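Long-range contacts in carbamate kinase (Aeropyrum pernix, PDB 2E9Y), which probably catalyses the reversible transfer of a phosphoryl group between ATP and carbamate, interconverting carbamate and carbamoyl phosphate: residues A[8-13]-A[214-219]; A[81-86]-A[195-200]; A[115-120]-A[171-176]. All coordinates share one frame; numbering follows the deposited sequence.

Interaction 1: A[8-13]-A[214-219]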
ATOM      1  N   VAL A   8       9.483  17.894   7.070  1.00 19.05           N
ATOM      2  CA  VAL A   8       8.360  16.966   7.015  1.00 19.01           C
ATOM      3  C   VAL A   8       7.207  17.878   6.613  1.00 18.37           C
ATOM      4  O   VAL A   8       6.921  18.862   7.296  1.00 18.09           O
ATOM      5  CB  VAL A   8       8.079  16.308   8.391  1.00 17.07           C
ATOM      6  CG1 VAL A   8       6.727  15.605   8.367  1.00 17.15           C
ATOM      7  CG2 VAL A   8       9.172  15.298   8.707  1.00 18.37           C
ATOM      8  N   ILE A   9       6.576  17.573   5.484  1.00 16.71           N
ATOM      9  CA  ILE A   9       5.478  18.385   4.972  1.00 17.31           C
ATOM     10  C   ILE A   9       4.174  17.605   5.053  1.00 18.14           C
ATOM     11  O   ILE A   9       4.000  16.606   4.361  1.00 18.30           O
ATOM     12  CB  ILE A   9       5.738  18.786   3.504  1.00 18.95           C
ATOM     13  CG1 ILE A   9       7.064  19.551   3.416  1.00 20.86           C
ATOM     14  CG2 ILE A   9       4.592  19.639   2.975  1.00 18.67           C
ATOM     15  CD1 ILE A   9       7.561  19.793   2.008  1.00 20.95           C
ATOM     16  N   ALA A  10       3.272  18.075   5.904  1.00 15.75           N
ATOM     17  CA  ALA A  10       1.981  17.431   6.100  1.00 17.63           C
ATOM     18  C   ALA A  10       0.902  18.036   5.203  1.00 17.09           C
ATOM     19  O   ALA A  10       0.449  19.159   5.427  1.00 17.29           O
ATOM     20  CB  ALA A  10       1.570  17.540   7.568  1.00 17.30           C
ATOM     21  N   LEU A  11       0.498  17.277   4.189  1.00 17.42           N
ATOM     22  CA  LEU A  11      -0.532  17.717   3.255  1.00 18.83           C
ATOM     23  C   LEU A  11      -1.926  17.492   3.826  1.00 20.54           C
ATOM     24  O   LEU A  11      -2.126  16.629   4.685  1.00 20.25           O
ATOM     25  CB  LEU A  11      -0.405  16.955   1.930  1.00 18.09           C
ATOM     26  CG  LEU A  11       0.915  17.104   1.173  1.00 17.56           C
ATOM     27  CD1 LEU A  11       0.894  16.263  -0.106  1.00 20.23           C
ATOM     28  CD2 LEU A  11       1.129  18.576   0.838  1.00 19.55           C
ATOM     29  N   GLY A  12      -2.883  18.274   3.340  1.00 21.16           N
ATOM     30  CA  GLY A  12      -4.258  18.155   3.795  1.00 22.82           C
ATOM     31  C   GLY A  12      -5.172  17.610   2.711  1.00 23.02           C
ATOM     32  O   GLY A  12      -4.710  17.183   1.654  1.00 23.23           O
ATOM     33  N   GLY A  13      -6.475  17.631   2.967  1.00 23.56           N
ATOM     34  CA  GLY A  13      -7.425  17.117   1.996  1.00 25.06           C
ATOM     35  C   GLY A  13      -7.390  17.788   0.632  1.00 26.68           C
ATOM     36  O   GLY A  13      -7.594  17.128  -0.390  1.00 26.51           O
ATOM     37  N   VAL A 214      -5.240   7.814  13.701  1.00 17.26           N
ATOM     38  CA  VAL A 214      -4.287   8.692  14.368  1.00 15.08           C
ATOM     39  C   VAL A 214      -4.269  10.006  13.600  1.00 15.36           C
ATOM     40  O   VAL A 214      -4.229  10.002  12.371  1.00 16.52           O
ATOM     41  CB  VAL A 214      -2.877   8.061  14.376  1.00 16.27           C
ATOM     42  CG1 VAL A 214      -1.861   9.029  14.964  1.00 14.87           C
ATOM     43  CG2 VAL A 214      -2.909   6.764  15.170  1.00 18.89           C
ATOM     44  N   ASP A 215      -4.323  11.125  14.322  1.00 14.25           N
ATOM     45  CA  ASP A 215      -4.309  12.439  13.690  1.00 15.23           C
ATOM     46  C   ASP A 215      -3.035  12.574  12.855  1.00 15.19           C
ATOM     47  O   ASP A 215      -1.923  12.402  13.366  1.00 15.77           O
ATOM     48  CB  ASP A 215      -4.347  13.538  14.754  1.00 17.82           C
ATOM     49  CG  ASP A 215      -4.464  14.918  14.157  1.00 20.17           C
ATOM     50  OD1 ASP A 215      -3.424  15.479  13.753  1.00 18.73           O
ATOM     51  OD2 ASP A 215      -5.597  15.438  14.083  1.00 21.16           O
ATOM     52  N   LYS A 216      -3.190  12.895  11.575  1.00 14.93           N
ATOM     53  CA  LYS A 216      -2.035  13.004  10.691  1.00 15.14           C
ATOM     54  C   LYS A 216      -1.077  14.133  11.053  1.00 15.02           C
ATOM     55  O   LYS A 216       0.119  14.049  10.779  1.00 16.55           O
ATOM     56  CB  LYS A 216      -2.492  13.162   9.237  1.00 16.35           C
ATOM     57  CG  LYS A 216      -3.276  14.430   8.935  0.50 17.26           C
ATOM     58  CD  LYS A 216      -2.359  15.547   8.478  0.50 17.18           C
ATOM     59  CE  LYS A 216      -3.155  16.704   7.890  0.50 14.77           C
ATOM     60  NZ  LYS A 216      -2.259  17.768   7.373  0.50 15.93           N
ATOM     61  N   ASP A 217      -1.592  15.192  11.663  1.00 15.00           N
ATOM     62  CA  ASP A 217      -0.727  16.305  12.034  1.00 17.39           C
ATOM     63  C   ASP A 217       0.084  15.973  13.282  1.00 17.16           C
ATOM     64  O   ASP A 217       1.292  16.225  13.327  1.00 18.14           O
ATOM     65  CB  ASP A 217      -1.560  17.572  12.227  1.00 18.24           C
ATOM     66  CG  ASP A 217      -2.180  18.045  10.925  1.00 20.34           C
ATOM     67  OD1 ASP A 217      -1.427  18.170   9.937  1.00 18.91           O
ATOM     68  OD2 ASP A 217      -3.406  18.284  10.883  1.00 20.32           O
ATOM     69  N   LEU A 218      -0.567  15.397  14.287  1.00 16.86           N
ATOM     70  CA  LEU A 218       0.139  15.013  15.507  1.00 17.10           C
ATOM     71  C   LEU A 218       1.206  13.982  15.153  1.00 17.54           C
ATOM     72  O   LEU A 218       2.335  14.041  15.647  1.00 15.74           O
ATOM     73  CB  LEU A 218      -0.837  14.417  16.528  1.00 17.50           C
ATOM     74  CG  LEU A 218      -1.938  15.361  17.021  1.00 19.56           C
ATOM     75  CD1 LEU A 218      -2.734  14.685  18.129  1.00 19.71           C
ATOM     76  CD2 LEU A 218      -1.305  16.659  17.525  1.00 20.47           C
ATOM     77  N   ALA A 219       0.845  13.035  14.290  1.00 15.19           N
ATOM     78  CA  ALA A 219       1.778  11.996  13.870  1.00 14.17           C
ATOM     79  C   ALA A 219       2.950  12.575  13.078  1.00 14.36           C
ATOM     80  O   ALA A 219       4.093  12.170  13.281  1.00 13.35           O
ATOM     81  CB  ALA A 219       1.054  10.937  13.027  1.00 14.71           C
TER
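Lys216 reaches from the first turn of helix 216-226 to the backbone of 8-13, where its ammonium group donates to the carbonyl of Leu11, NZ to O 2.9 Å. The nitrogen comes in above the carbonyl plane, at a C=O...N angle of 112°, so the approach is over the carbonyl and not on one of its lone pairs. The lysine chain starts with CG between the backbone N and the carbonyl carbon (chi1 64°), bends at chi2 (92°) and then runs straight, which carries NZ across to the strand. A second bond steadies it there: Asp217 OD1 receives Lys216 NZ at 2.7 Å on its syn side, a salt bridge between consecutive residues. The closely packed part is at Ala10, whose methyl meets both partners, its CB 3.8 Å from Lys216 NZ and 3.9 Å from Asp217 OD1. Ala10, Leu11 and Asp217 are all buried, and the strand is flanked by parallel strands 48-52 and 231-236. The other oxygen of Asp217 forms a salt bridge with Lys278, so the carboxylate is shared by two lysines. Toward Gly12 the contact thins out: Gly12 N is 4.1 Å from Lys216 NZ without bonding to it, and both residues are partly exposed. The lysine is modelled in two conformers, so the grip described belongs to one of them. At the root of the helix Asp215 acts as N-cap, its OD1 accepting from Leu218 N at 2.9 Å. A glycine-rich turn after the first strand, met by a lysine from the start of a helix, is consistent with the phosphate-binding region of the amino acid kinase fold.

Interaction 2: A[81-86]-A[195-200]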
ATOM      1  N   ALA A  81      -7.817  -1.086   5.982  1.00 11.76           N
ATOM      2  CA  ALA A  81      -8.346  -0.023   5.134  1.00 11.75           C
ATOM      3  C   ALA A  81      -7.337   1.127   5.121  1.00 12.46           C
ATOM      4  O   ALA A  81      -7.032   1.692   4.069  1.00 11.29           O
ATOM      5  CB  ALA A  81      -9.694   0.459   5.661  1.00 10.91           C
ATOM      6  N   THR A  82      -6.805   1.463   6.291  1.00 11.22           N
ATOM      7  CA  THR A  82      -5.821   2.535   6.371  1.00 11.84           C
ATOM      8  C   THR A  82      -4.586   2.198   5.532  1.00 11.30           C
ATOM      9  O   THR A  82      -4.084   3.049   4.797  1.00 11.60           O
ATOM     10  CB  THR A  82      -5.393   2.800   7.832  1.00 14.78           C
ATOM     11  OG1 THR A  82      -6.501   3.348   8.554  1.00 16.38           O
ATOM     12  CG2 THR A  82      -4.225   3.779   7.884  1.00 14.02           C
ATOM     13  N   ALA A  83      -4.098   0.966   5.638  1.00 10.89           N
ATOM     14  CA  ALA A  83      -2.925   0.558   4.853  1.00 11.78           C
ATOM     15  C   ALA A  83      -3.229   0.727   3.367  1.00 12.65           C
ATOM     16  O   ALA A  83      -2.398   1.218   2.592  1.00 10.71           O
ATOM     17  CB  ALA A  83      -2.557  -0.896   5.154  1.00 13.97           C
ATOM     18  N   MET A  84      -4.427   0.315   2.964  1.00 11.30           N
ATOM     19  CA  MET A  84      -4.851   0.457   1.580  1.00 11.85           C
ATOM     20  C   MET A  84      -4.759   1.911   1.122  1.00 11.76           C
ATOM     21  O   MET A  84      -4.301   2.218   0.028  1.00 10.49           O
ATOM     22  CB  MET A  84      -6.295  -0.034   1.469  1.00 12.39           C
ATOM     23  CG  MET A  84      -6.394  -1.561   1.442  1.00 14.66           C
ATOM     24  SD  MET A  84      -8.076  -2.130   1.164  1.00 19.10           S
ATOM     25  CE  MET A  84      -7.818  -3.866   1.559  1.00 20.06           C
ATOM     26  N   THR A  85      -5.219   2.840   1.966  1.00 11.26           N
ATOM     27  CA  THR A  85      -5.181   4.250   1.583  1.00 11.70           C
ATOM     28  C   THR A  85      -3.753   4.769   1.436  1.00 12.16           C
ATOM     29  O   THR A  85      -3.514   5.731   0.702  1.00 12.25           O
ATOM     30  CB  THR A  85      -5.950   5.177   2.586  1.00 11.72           C
ATOM     31  OG1 THR A  85      -5.300   5.188   3.864  1.00 12.92           O
ATOM     32  CG2 THR A  85      -7.387   4.707   2.745  1.00 11.41           C
ATOM     33  N   GLN A  86      -2.800   4.158   2.132  1.00 11.16           N
ATOM     34  CA  GLN A  86      -1.418   4.613   2.001  1.00 12.02           C
ATOM     35  C   GLN A  86      -0.915   4.301   0.593  1.00 11.17           C
ATOM     36  O   GLN A  86      -0.181   5.090   0.002  1.00 12.97           O
ATOM     37  CB  GLN A  86      -0.503   3.958   3.052  1.00 10.22           C
ATOM     38  CG  GLN A  86      -0.849   4.342   4.493  1.00 10.90           C
ATOM     39  CD  GLN A  86       0.164   3.837   5.522  1.00 11.60           C
ATOM     40  OE1 GLN A  86       0.934   2.911   5.261  1.00 13.37           O
ATOM     41  NE2 GLN A  86       0.148   4.444   6.709  1.00 10.92           N
ATOM     42  N   GLY A 195      -1.950   9.262   8.772  1.00 14.57           N
ATOM     43  CA  GLY A 195      -1.530   9.338  10.171  1.00 15.52           C
ATOM     44  C   GLY A 195      -0.845   8.044  10.631  1.00 16.44           C
ATOM     45  O   GLY A 195      -0.353   7.922  11.744  1.00 16.69           O
ATOM     46  N   GLY A 196      -0.866   7.041   9.732  1.00 14.02           N
ATOM     47  CA  GLY A 196      -0.189   5.785  10.033  1.00 13.91           C
ATOM     48  C   GLY A 196      -1.165   4.685  10.475  1.00 15.08           C
ATOM     49  O   GLY A 196      -2.274   4.946  10.922  1.00 13.69           O
ATOM     50  N   VAL A 197      -0.712   3.426  10.315  1.00 14.23           N
ATOM     51  CA  VAL A 197      -1.451   2.286  10.858  1.00 15.47           C
ATOM     52  C   VAL A 197      -1.154   2.078  12.355  1.00 15.62           C
ATOM     53  O   VAL A 197      -0.031   1.792  12.761  1.00 16.49           O
ATOM     54  CB  VAL A 197      -1.015   1.052  10.064  1.00 13.75           C
ATOM     55  CG1 VAL A 197      -1.695  -0.203  10.607  1.00 16.21           C
ATOM     56  CG2 VAL A 197      -1.374   1.227   8.601  1.00 15.96           C
ATOM     57  N   PRO A 198      -2.175   2.255  13.225  1.00 17.21           N
ATOM     58  CA  PRO A 198      -1.986   2.104  14.656  1.00 17.60           C
ATOM     59  C   PRO A 198      -1.753   0.679  15.078  1.00 15.98           C
ATOM     60  O   PRO A 198      -2.484  -0.242  14.741  1.00 14.88           O
ATOM     61  CB  PRO A 198      -3.245   2.556  15.376  1.00 19.79           C
ATOM     62  CG  PRO A 198      -4.160   3.184  14.351  1.00 21.37           C
ATOM     63  CD  PRO A 198      -3.557   2.645  12.966  1.00 18.89           C
ATOM     64  N   VAL A 199      -0.707   0.548  15.873  1.00 14.84           N
ATOM     65  CA  VAL A 199      -0.476  -0.694  16.547  1.00 15.24           C
ATOM     66  C   VAL A 199      -0.187  -0.431  18.016  1.00 15.44           C
ATOM     67  O   VAL A 199       0.144   0.679  18.427  1.00 16.84           O
ATOM     68  CB  VAL A 199       0.745  -1.329  15.892  1.00 15.30           C
ATOM     69  CG1 VAL A 199       0.449  -1.608  14.420  1.00 17.74           C
ATOM     70  CG2 VAL A 199       1.926  -0.377  15.984  1.00 14.03           C
ATOM     71  N   VAL A 200      -0.417  -1.480  18.830  1.00 17.51           N
ATOM     72  CA  VAL A 200      -0.081  -1.397  20.260  1.00 18.88           C
ATOM     73  C   VAL A 200       0.892  -2.503  20.628  1.00 20.84           C
ATOM     74  O   VAL A 200       0.945  -3.553  20.001  1.00 20.29           O
ATOM     75  CB  VAL A 200      -1.380  -1.552  21.073  1.00 20.11           C
ATOM     76  CG1 VAL A 200      -2.328  -0.380  20.802  1.00 20.57           C
ATOM     77  CG2 VAL A 200      -2.070  -2.852  20.716  1.00 19.82           C
TER
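The carbonyl oxygen of Thr82, whose side chain meets Gly196 and Val197, is gripped twice within helix 78-103: Thr85 OG1 donates to Thr82 O at 2.6 Å, and Gln86 N reaches the same Thr82 O at 3.2 Å. The hydroxyl approaches at a C=O...O angle of 126°, tilted a little from the carbonyl plane, and Asn55 ND2 bonds to that hydroxyl in turn. Across the contact it is side-chain carbon and one amide that meet the strand. Thr82 offers its methyl: at chi1 -68° OG1 stands beside the backbone N and bonds Leu78 O, while CG2 lies anti to that N and is directed at the strand. There CG2 of Thr82 packs 3.9 Å from CG2 of Val197, the two side chains sliding past each other in opposite directions, and it also lies 3.8 Å from the carbonyl oxygen of Gly196. The same Val197 CG2 meets the methyl of Ala83, CB to CG2 4.2 Å. One turn along the helix, the extended chain of Gln86 lays NE2 3.6 Å from Gly196 CA, close against a residue that has no side chain. That amide is fixed from outside the contact, OE1 accepting from Ser115 N and NE2 donating to Gly193 O, which holds its rotation. The axes of 81-86 and 197-200 pass 9.0 Å apart, with their directions 138° from each other, nearer antiparallel than parallel. Leu91 of the second subunit packs on Ala83 and Val197, closing the same apolar patch from across the dimer interface. No hydrogen bond joins 81-86 to 195-200 directly, so their cohesion here is mainly van der Waals, with the buried glutamine amide linking the helix to the peptides around the strand.

Interaction 3: A[115-120]-A[171-176]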
ATOM      1  N   SER A 115       3.465   2.695   6.647  1.00 15.09           N
ATOM      2  CA  SER A 115       3.899   3.238   7.936  1.00 14.92           C
ATOM      3  C   SER A 115       2.937   2.875   9.091  1.00 13.46           C
ATOM      4  O   SER A 115       1.728   3.059   8.999  1.00 14.11           O
ATOM      5  CB  SER A 115       3.988   4.746   7.787  1.00 14.98           C
ATOM      6  OG  SER A 115       4.887   5.032   6.719  1.00 14.87           O
ATOM      7  N   ARG A 116       3.520   2.326  10.181  1.00 14.21           N
ATOM      8  CA  ARG A 116       2.725   2.064  11.384  1.00 14.87           C
ATOM      9  C   ARG A 116       3.086   3.052  12.494  1.00 16.33           C
ATOM     10  O   ARG A 116       4.211   3.527  12.574  1.00 14.36           O
ATOM     11  CB  ARG A 116       3.056   0.662  11.887  1.00 15.33           C
ATOM     12  CG  ARG A 116       2.565  -0.480  10.984  1.00 13.27           C
ATOM     13  CD  ARG A 116       3.298  -1.792  11.286  1.00 13.85           C
ATOM     14  NE  ARG A 116       4.733  -1.591  11.068  1.00 14.73           N
ATOM     15  CZ  ARG A 116       5.604  -2.574  11.389  1.00 15.26           C
ATOM     16  NH1 ARG A 116       5.204  -3.730  11.901  1.00 16.87           N
ATOM     17  NH2 ARG A 116       6.914  -2.366  11.170  1.00 16.01           N
ATOM     18  N   VAL A 117       2.122   3.368  13.352  1.00 15.00           N
ATOM     19  CA  VAL A 117       2.356   4.302  14.444  1.00 14.89           C
ATOM     20  C   VAL A 117       1.976   3.630  15.758  1.00 15.15           C
ATOM     21  O   VAL A 117       0.896   3.053  15.876  1.00 15.33           O
ATOM     22  CB  VAL A 117       1.521   5.590  14.267  1.00 15.68           C
ATOM     23  CG1 VAL A 117       1.705   6.508  15.462  1.00 14.99           C
ATOM     24  CG2 VAL A 117       1.948   6.306  13.002  1.00 19.26           C
ATOM     25  N   LEU A 118       2.875   3.692  16.735  1.00 14.30           N
ATOM     26  CA  LEU A 118       2.627   3.092  18.046  1.00 15.38           C
ATOM     27  C   LEU A 118       1.741   4.007  18.893  1.00 15.25           C
ATOM     28  O   LEU A 118       1.993   5.206  18.991  1.00 16.20           O
ATOM     29  CB  LEU A 118       3.957   2.854  18.780  1.00 15.52           C
ATOM     30  CG  LEU A 118       3.891   2.172  20.153  1.00 17.88           C
ATOM     31  CD1 LEU A 118       3.463   0.725  19.974  1.00 16.23           C
ATOM     32  CD2 LEU A 118       5.247   2.232  20.841  1.00 18.70           C
ATOM     33  N   VAL A 119       0.693   3.443  19.489  1.00 15.68           N
ATOM     34  CA  VAL A 119      -0.194   4.212  20.356  1.00 17.05           C
ATOM     35  C   VAL A 119      -0.265   3.480  21.695  1.00 19.09           C
ATOM     36  O   VAL A 119       0.138   2.316  21.785  1.00 19.45           O
ATOM     37  CB  VAL A 119      -1.615   4.370  19.743  1.00 17.50           C
ATOM     38  CG1 VAL A 119      -1.516   5.126  18.418  1.00 17.04           C
ATOM     39  CG2 VAL A 119      -2.268   3.009  19.537  1.00 17.76           C
ATOM     40  N   ASP A 120      -0.762   4.155  22.729  1.00 19.23           N
ATOM     41  CA  ASP A 120      -0.848   3.546  24.056  1.00 23.10           C
ATOM     42  C   ASP A 120      -2.245   3.019  24.355  1.00 21.34           C
ATOM     43  O   ASP A 120      -3.240   3.717  24.176  1.00 22.82           O
ATOM     44  CB  ASP A 120      -0.440   4.563  25.126  1.00 26.06           C
ATOM     45  CG  ASP A 120      -0.141   3.912  26.465  1.00 30.32           C
ATOM     46  OD1 ASP A 120      -1.031   3.231  27.012  1.00 30.06           O
ATOM     47  OD2 ASP A 120       0.991   4.079  26.967  1.00 34.34           O
ATOM     48  N   VAL A 171       2.654   7.767  19.796  1.00 18.76           N
ATOM     49  CA  VAL A 171       3.737   7.637  20.768  1.00 19.25           C
ATOM     50  C   VAL A 171       5.088   7.540  20.074  1.00 19.06           C
ATOM     51  O   VAL A 171       6.059   8.164  20.498  1.00 19.01           O
ATOM     52  CB  VAL A 171       3.531   6.401  21.658  1.00 21.17           C
ATOM     53  CG1 VAL A 171       4.702   6.246  22.620  1.00 22.92           C
ATOM     54  CG2 VAL A 171       2.222   6.544  22.429  1.00 20.32           C
ATOM     55  N   SER A 172       5.146   6.753  19.007  1.00 18.04           N
ATOM     56  CA  SER A 172       6.375   6.598  18.241  1.00 18.21           C
ATOM     57  C   SER A 172       6.034   6.117  16.843  1.00 17.78           C
ATOM     58  O   SER A 172       4.982   5.513  16.626  1.00 16.77           O
ATOM     59  CB  SER A 172       7.319   5.599  18.926  1.00 18.32           C
ATOM     60  OG  SER A 172       6.736   4.314  19.028  0.50 19.66           O
ATOM     61  N   ILE A 173       6.911   6.406  15.888  1.00 17.12           N
ATOM     62  CA  ILE A 173       6.691   5.966  14.514  1.00 16.29           C
ATOM     63  C   ILE A 173       7.479   4.671  14.362  1.00 16.36           C
ATOM     64  O   ILE A 173       8.709   4.678  14.281  1.00 16.54           O
ATOM     65  CB  ILE A 173       7.191   7.009  13.496  1.00 17.20           C
ATOM     66  CG1 ILE A 173       6.543   8.374  13.776  1.00 17.35           C
ATOM     67  CG2 ILE A 173       6.872   6.543  12.083  1.00 18.59           C
ATOM     68  CD1 ILE A 173       5.015   8.357  13.854  1.00 16.68           C
ATOM     69  N   VAL A 174       6.760   3.556  14.340  1.00 16.17           N
ATOM     70  CA  VAL A 174       7.380   2.242  14.241  1.00 15.76           C
ATOM     71  C   VAL A 174       8.350   2.109  13.072  1.00 15.16           C
ATOM     72  O   VAL A 174       9.438   1.535  13.209  1.00 14.14           O
ATOM     73  CB  VAL A 174       6.297   1.149  14.119  1.00 17.07           C
ATOM     74  CG1 VAL A 174       6.941  -0.217  13.966  1.00 16.81           C
ATOM     75  CG2 VAL A 174       5.400   1.177  15.356  1.00 15.97           C
ATOM     76  N   ASP A 175       7.962   2.662  11.932  1.00 13.97           N
ATOM     77  CA  ASP A 175       8.766   2.568  10.728  1.00 15.56           C
ATOM     78  C   ASP A 175       9.687   3.749  10.454  1.00 16.29           C
ATOM     79  O   ASP A 175      10.112   3.972   9.322  1.00 15.57           O
ATOM     80  CB  ASP A 175       7.829   2.309   9.553  1.00 14.85           C
ATOM     81  CG  ASP A 175       7.132   0.975   9.683  1.00 16.93           C
ATOM     82  OD1 ASP A 175       7.820  -0.058   9.533  1.00 17.47           O
ATOM     83  OD2 ASP A 175       5.914   0.954   9.964  1.00 16.32           O
ATOM     84  N   ARG A 176      10.012   4.485  11.509  1.00 16.49           N
ATOM     85  CA  ARG A 176      10.892   5.641  11.400  1.00 18.41           C
ATOM     86  C   ARG A 176      12.180   5.339  10.629  1.00 18.05           C
ATOM     87  O   ARG A 176      12.566   6.105   9.742  1.00 18.22           O
ATOM     88  CB  ARG A 176      11.219   6.160  12.806  1.00 20.32           C
ATOM     89  CG  ARG A 176      12.141   7.359  12.859  1.00 24.29           C
ATOM     90  CD  ARG A 176      13.590   6.938  12.721  1.00 30.61           C
ATOM     91  NE  ARG A 176      14.496   8.072  12.846  1.00 34.80           N
ATOM     92  CZ  ARG A 176      15.800   8.012  12.602  1.00 35.62           C
ATOM     93  NH1 ARG A 176      16.352   6.867  12.217  1.00 36.74           N
ATOM     94  NH2 ARG A 176      16.549   9.097  12.740  1.00 36.83           N
TER
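Asp175 takes hold of Arg116 through three bonds. Its OD2 accepts from the backbone, Arg116 N at 2.8 Å, on the anti lone pair, and from Arg116 NE at 3.0 Å on the syn side, the latter almost straight at 175°. Its OD1 takes Arg116 NH2 at 3.0 Å, so the guanidinium is met side-on by the carboxylate, with the two planes 24° apart. A bend at chi3 (-60°) turns the arginine tip back toward the aspartate. Val174 covers one face of the guanidinium, its CG1 3.7 Å from Arg116 CZ. Farther out, the second subunit adds Glu98 to Arg116 NH2, His95 to NH1 and Lys94 to Asp175 OD1, so the pair belongs to a polar and charged network between the subunits. An asparagine at Asp175 would probably cost Arg116 one of its two acidic partners and deprive that Lys94 of its carboxylate mate. What positions the pair is backbone pairing: Leu118 N meets Ser172 O at 2.8 Å and Val171 N meets Leu118 O at 2.8 Å, a classic beta bulge in which Val171 and Ser172 both face Leu118. A type I turn from Ile173 to Arg176 then leads into helix 176-185. This part of strand 112-119 pairs with 170-173 and with 197-201, with helix 216-226 against Ile173 and strand 207-209 against Leu118 and Val174.

In the fold
From the N terminus, the chain lays down strand 6-10, then helix 78-103, then strand 112-119, before any of the three contacts closes. Interaction 3 closes first, when 171-176 returns to pair with 115-120. Interaction 2 follows, as 195-200 comes back to 81-86, and interaction 1 closes last, when 214-219 reaches 8-13. The loops therefore sit one within another, without crossing. Interaction 1 ties the first strand to helix 216-226 close to the centre of the folded chain, whereas interactions 2 and 3 share neighbouring strands, Val197 pairing with Ser115 and Val117. These two also reach the second subunit, so the central sheet connects the interior around 8-13 to the dimer interface.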